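PDB 2QRD: SNF1-like protein kinase ssp2 from Schizosaccharomyces pombe, which is probably the catalytic subunit of a fission-yeast AMPK-like complex, phosphorylating serine and threonine residues of target proteins in response to cellular energy status. Local coordinates for residues Y31-T42 and Y56-I64. Numbering follows the deposited sequence.
Sequences YRALQRAGAQFT and YTIKSRWEI
Q40 and F41, the outermost strand of the sheet within this chain, pair antiparallel with R61 and S60, while the helix that leads into them packs over the same strand, in the KA1-like adenylate-sensor region. Q40 and R61 form the hydrogen-bonded pair: Q40 N reaches R61 O at 2.8 Å, nearly straight at 175°, and R61 N returns to Q40 O. Further along, T42 holds K59 twice, through T42 N to K59 O and from K59 N to T42 OG1 at 3.1 Å; chi1 of 60° sets that hydroxyl between the backbone N and carbonyl carbon, facing the strand. A Schellman motif with G38 at positive phi ends the helix and turns the chain into strand 40-41. Just past that turn, A39 CB sits over one face of the W62 indole, 3.7 Å from the five-membered ring centroid. On the helix side, A37 CB approaches W62 CZ3 obliquely, and L34 spans two strand residues, CD1 against I58 CG2 and CD2 at W62 CZ2, while I58 CD1 lies over the Y31 ring. W62 NE1 donates to S60 OG, which also bonds I78 O. Strand 74-84 flanks 57-63 on its other edge, helix 123-136 packs against A33 and A37, and the SPCC1919.03c chain bonds the backbone of F41.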
loop_
_atom_site.group_PDB
_atom_site.type_symbol
_atom_site.label_atom_id
_atom_site.label_comp_id
_atom_site.label_asym_id
_atom_site.label_seq_id
_atom_site.Cartn_x
_atom_site.Cartn_y
_atom_site.Cartn_z
ATOM N N TYR A 31 -14.316 7.342 28.705
ATOM C CA TYR A 31 -14.437 8.789 28.926
ATOM C C TYR A 31 -13.125 9.381 29.383
ATOM O O TYR A 31 -12.765 10.495 29.012
ATOM C CB TYR A 31 -15.512 9.097 29.965
ATOM C CG TYR A 31 -16.903 9.294 29.399
ATOM C CD1 TYR A 31 -17.954 8.477 29.796
ATOM C CD2 TYR A 31 -17.175 10.302 28.468
ATOM C CE1 TYR A 31 -19.257 8.670 29.293
ATOM C CE2 TYR A 31 -18.474 10.487 27.946
ATOM C CZ TYR A 31 -19.505 9.676 28.377
ATOM O OH TYR A 31 -20.781 9.836 27.874
ATOM N N ARG A 32 -12.404 8.627 30.194
ATOM C CA ARG A 32 -11.102 9.068 30.663
ATOM C C ARG A 32 -10.090 9.148 29.516
ATOM O O ARG A 32 -9.367 10.133 29.399
ATOM C CB ARG A 32 -10.614 8.199 31.833
ATOM C CG ARG A 32 -11.252 8.590 33.151
ATOM C CD ARG A 32 -10.797 7.712 34.311
ATOM N NE ARG A 32 -11.156 8.302 35.610
ATOM C CZ ARG A 32 -11.322 7.616 36.741
ATOM N NH1 ARG A 32 -11.186 6.292 36.733
ATOM N NH2 ARG A 32 -11.647 8.248 37.875
ATOM N N ALA A 33 -10.069 8.121 28.675
ATOM C CA ALA A 33 -9.269 8.101 27.443
ATOM C C ALA A 33 -9.609 9.247 26.442
ATOM O O ALA A 33 -8.702 9.858 25.876
ATOM C CB ALA A 33 -9.443 6.772 26.765
ATOM N N LEU A 34 -10.904 9.509 26.214
ATOM C CA LEU A 34 -11.359 10.639 25.395
ATOM C C LEU A 34 -10.840 11.966 25.942
ATOM O O LEU A 34 -10.379 12.817 25.188
ATOM C CB LEU A 34 -12.890 10.673 25.299
ATOM C CG LEU A 34 -13.596 9.571 24.480
ATOM C CD1 LEU A 34 -15.118 9.663 24.689
ATOM C CD2 LEU A 34 -13.278 9.652 23.001
ATOM N N GLN A 35 -10.872 12.118 27.262
ATOM C CA GLN A 35 -10.456 13.345 27.896
ATOM C C GLN A 35 -8.935 13.534 27.837
ATOM O O GLN A 35 -8.459 14.676 27.710
ATOM C CB GLN A 35 -10.955 13.408 29.341
ATOM C CG GLN A 35 -10.478 14.634 30.077
ATOM C CD GLN A 35 -10.578 14.506 31.561
ATOM O OE1 GLN A 35 -11.464 15.089 32.178
ATOM N NE2 GLN A 35 -9.654 13.757 32.161
ATOM N N ARG A 36 -8.176 12.441 27.947
ATOM C CA ARG A 36 -6.713 12.526 27.796
ATOM C C ARG A 36 -6.312 12.847 26.361
ATOM O O ARG A 36 -5.358 13.585 26.131
ATOM C CB ARG A 36 -6.007 11.254 28.248
ATOM C CG ARG A 36 -5.840 11.132 29.732
ATOM C CD ARG A 36 -4.617 10.301 30.039
ATOM N NE ARG A 36 -4.730 8.938 29.517
ATOM C CZ ARG A 36 -3.696 8.138 29.256
ATOM N NH1 ARG A 36 -2.437 8.547 29.454
ATOM N NH2 ARG A 36 -3.922 6.914 28.804
ATOM N N ALA A 37 -7.058 12.311 25.395
ATOM C CA ALA A 37 -6.793 12.599 23.984
ATOM C C ALA A 37 -7.204 14.021 23.585
ATOM O O ALA A 37 -6.837 14.499 22.513
ATOM C CB ALA A 37 -7.450 11.558 23.084
ATOM N N GLY A 38 -7.930 14.697 24.475
ATOM C CA GLY A 38 -8.448 16.043 24.235
ATOM C C GLY A 38 -9.804 16.145 23.535
ATOM O O GLY A 38 -10.225 17.238 23.189
ATOM N N ALA A 39 -10.476 15.017 23.311
ATOM C CA ALA A 39 -11.769 15.006 22.639
ATOM C C ALA A 39 -12.834 15.642 23.535
ATOM O O ALA A 39 -12.637 15.769 24.739
ATOM C CB ALA A 39 -12.170 13.575 22.257
ATOM N N GLN A 40 -13.940 16.063 22.930
ATOM C CA GLN A 40 -15.126 16.499 23.671
ATOM C C GLN A 40 -16.226 15.538 23.318
ATOM O O GLN A 40 -16.189 14.923 22.276
ATOM C CB GLN A 40 -15.530 17.922 23.313
ATOM C CG GLN A 40 -15.051 18.882 24.325
ATOM C CD GLN A 40 -14.514 20.178 23.748
ATOM O OE1 GLN A 40 -13.407 20.213 23.189
ATOM N NE2 GLN A 40 -15.265 21.241 23.906
ATOM N N PHE A 41 -17.201 15.422 24.207
ATOM C CA PHE A 41 -18.122 14.304 24.176
ATOM C C PHE A 41 -19.480 14.650 24.789
ATOM O O PHE A 41 -19.608 15.568 25.633
ATOM C CB PHE A 41 -17.478 13.082 24.866
ATOM C CG PHE A 41 -16.695 13.424 26.131
ATOM C CD1 PHE A 41 -17.355 13.671 27.332
ATOM C CD2 PHE A 41 -15.292 13.510 26.113
ATOM C CE1 PHE A 41 -16.647 13.975 28.479
ATOM C CE2 PHE A 41 -14.584 13.820 27.272
ATOM C CZ PHE A 41 -15.267 14.053 28.446
ATOM N N THR A 42 -20.515 13.956 24.318
ATOM C CA THR A 42 -21.799 14.009 24.981
ATOM C C THR A 42 -21.690 13.148 26.234
ATOM O O THR A 42 -20.717 12.404 26.417
ATOM C CB THR A 42 -22.937 13.461 24.114
ATOM O OG1 THR A 42 -22.661 12.092 23.797
ATOM C CG2 THR A 42 -23.134 14.299 22.850
ATOM N N TYR A 56 -24.423 4.328 26.734
ATOM C CA TYR A 56 -23.326 3.612 26.039
ATOM C C TYR A 56 -23.079 4.069 24.591
ATOM O O TYR A 56 -22.209 3.558 23.928
ATOM C CB TYR A 56 -23.524 2.094 26.109
ATOM C CG TYR A 56 -23.481 1.567 27.521
ATOM C CD1 TYR A 56 -24.634 1.156 28.159
ATOM C CD2 TYR A 56 -22.283 1.516 28.234
ATOM C CE1 TYR A 56 -24.605 0.705 29.467
ATOM C CE2 TYR A 56 -22.238 1.050 29.564
ATOM C CZ TYR A 56 -23.399 0.635 30.164
ATOM O OH TYR A 56 -23.383 0.161 31.472
ATOM N N THR A 57 -23.872 5.032 24.128
ATOM C CA THR A 57 -23.659 5.757 22.871
ATOM C C THR A 57 -23.065 7.133 23.224
ATOM O O THR A 57 -23.725 7.969 23.885
ATOM C CB THR A 57 -25.002 5.945 22.126
ATOM O OG1 THR A 57 -25.642 4.677 21.982
ATOM C CG2 THR A 57 -24.811 6.568 20.747
ATOM N N ILE A 58 -21.808 7.335 22.821
ATOM C CA ILE A 58 -21.085 8.590 23.062
ATOM C C ILE A 58 -20.808 9.250 21.696
ATOM O O ILE A 58 -20.251 8.597 20.795
ATOM C CB ILE A 58 -19.714 8.351 23.793
ATOM C CG1 ILE A 58 -19.924 7.625 25.132
ATOM C CG2 ILE A 58 -18.907 9.662 23.938
ATOM C CD1 ILE A 58 -18.655 6.896 25.690
ATOM N N LYS A 59 -21.182 10.529 21.554
ATOM C CA LYS A 59 -20.736 11.302 20.397
ATOM C C LYS A 59 -19.553 12.185 20.786
ATOM O O LYS A 59 -19.596 12.898 21.776
ATOM C CB LYS A 59 -21.880 12.094 19.747
ATOM C CG LYS A 59 -22.965 11.196 19.153
ATOM C CD LYS A 59 -23.655 11.816 17.991
ATOM C CE LYS A 59 -24.968 11.063 17.679
ATOM N NZ LYS A 59 -25.403 11.171 16.229
ATOM N N SER A 60 -18.487 12.124 20.016
ATOM C CA SER A 60 -17.293 12.866 20.391
ATOM C C SER A 60 -16.881 13.813 19.266
ATOM O O SER A 60 -17.093 13.532 18.075
ATOM C CB SER A 60 -16.141 11.917 20.767
ATOM O OG SER A 60 -15.746 11.148 19.645
ATOM N N ARG A 61 -16.335 14.952 19.655
ATOM C CA ARG A 61 -15.759 15.891 18.711
ATOM C C ARG A 61 -14.269 16.059 19.014
ATOM O O ARG A 61 -13.874 16.213 20.177
ATOM C CB ARG A 61 -16.491 17.228 18.773
ATOM C CG ARG A 61 -16.226 18.094 17.583
ATOM C CD ARG A 61 -16.944 19.404 17.722
ATOM N NE ARG A 61 -16.597 20.042 18.983
ATOM C CZ ARG A 61 -17.303 21.006 19.548
ATOM N NH1 ARG A 61 -18.396 21.443 18.937
ATOM N NH2 ARG A 61 -16.916 21.524 20.719
ATOM N N TRP A 62 -13.464 16.028 17.960
ATOM C CA TRP A 62 -12.001 16.080 18.053
ATOM C C TRP A 62 -11.492 17.202 17.154
ATOM O O TRP A 62 -11.861 17.283 15.956
ATOM C CB TRP A 62 -11.385 14.778 17.530
ATOM C CG TRP A 62 -11.785 13.478 18.215
ATOM C CD1 TRP A 62 -13.032 12.879 18.247
ATOM C CD2 TRP A 62 -10.908 12.592 18.906
ATOM N NE1 TRP A 62 -12.977 11.692 18.954
ATOM C CE2 TRP A 62 -11.685 11.487 19.355
ATOM C CE3 TRP A 62 -9.538 12.630 19.204
ATOM C CZ2 TRP A 62 -11.136 10.433 20.087
ATOM C CZ3 TRP A 62 -8.982 11.567 19.926
ATOM C CH2 TRP A 62 -9.785 10.491 20.372
ATOM N N GLU A 63 -10.649 18.070 17.716
ATOM C CA GLU A 63 -9.945 19.059 16.903
ATOM C C GLU A 63 -8.922 18.299 16.051
ATOM O O GLU A 63 -8.314 17.346 16.523
ATOM C CB GLU A 63 -9.325 20.197 17.760
ATOM C CG GLU A 63 -10.385 21.115 18.447
ATOM C CD GLU A 63 -10.054 22.653 18.492
ATOM O OE1 GLU A 63 -9.273 23.117 19.376
ATOM O OE2 GLU A 63 -10.646 23.426 17.677
ATOM N N ILE A 64 -8.783 18.643 14.780
ATOM C CA ILE A 64 -7.819 17.916 13.950
ATOM C C ILE A 64 -6.468 18.588 14.090
ATOM O O ILE A 64 -6.329 19.750 13.758
ATOM C CB ILE A 64 -8.284 17.735 12.448
ATOM C CG1 ILE A 64 -9.629 17.000 12.369
ATOM C CG2 ILE A 64 -7.257 16.955 11.649
ATOM C CD1 ILE A 64 -10.379 17.198 11.081
HETATM O O HOH W 1 -13.716 19.608 20.228
HETATM O O HOH W 2 -23.957 10.251 25.598
#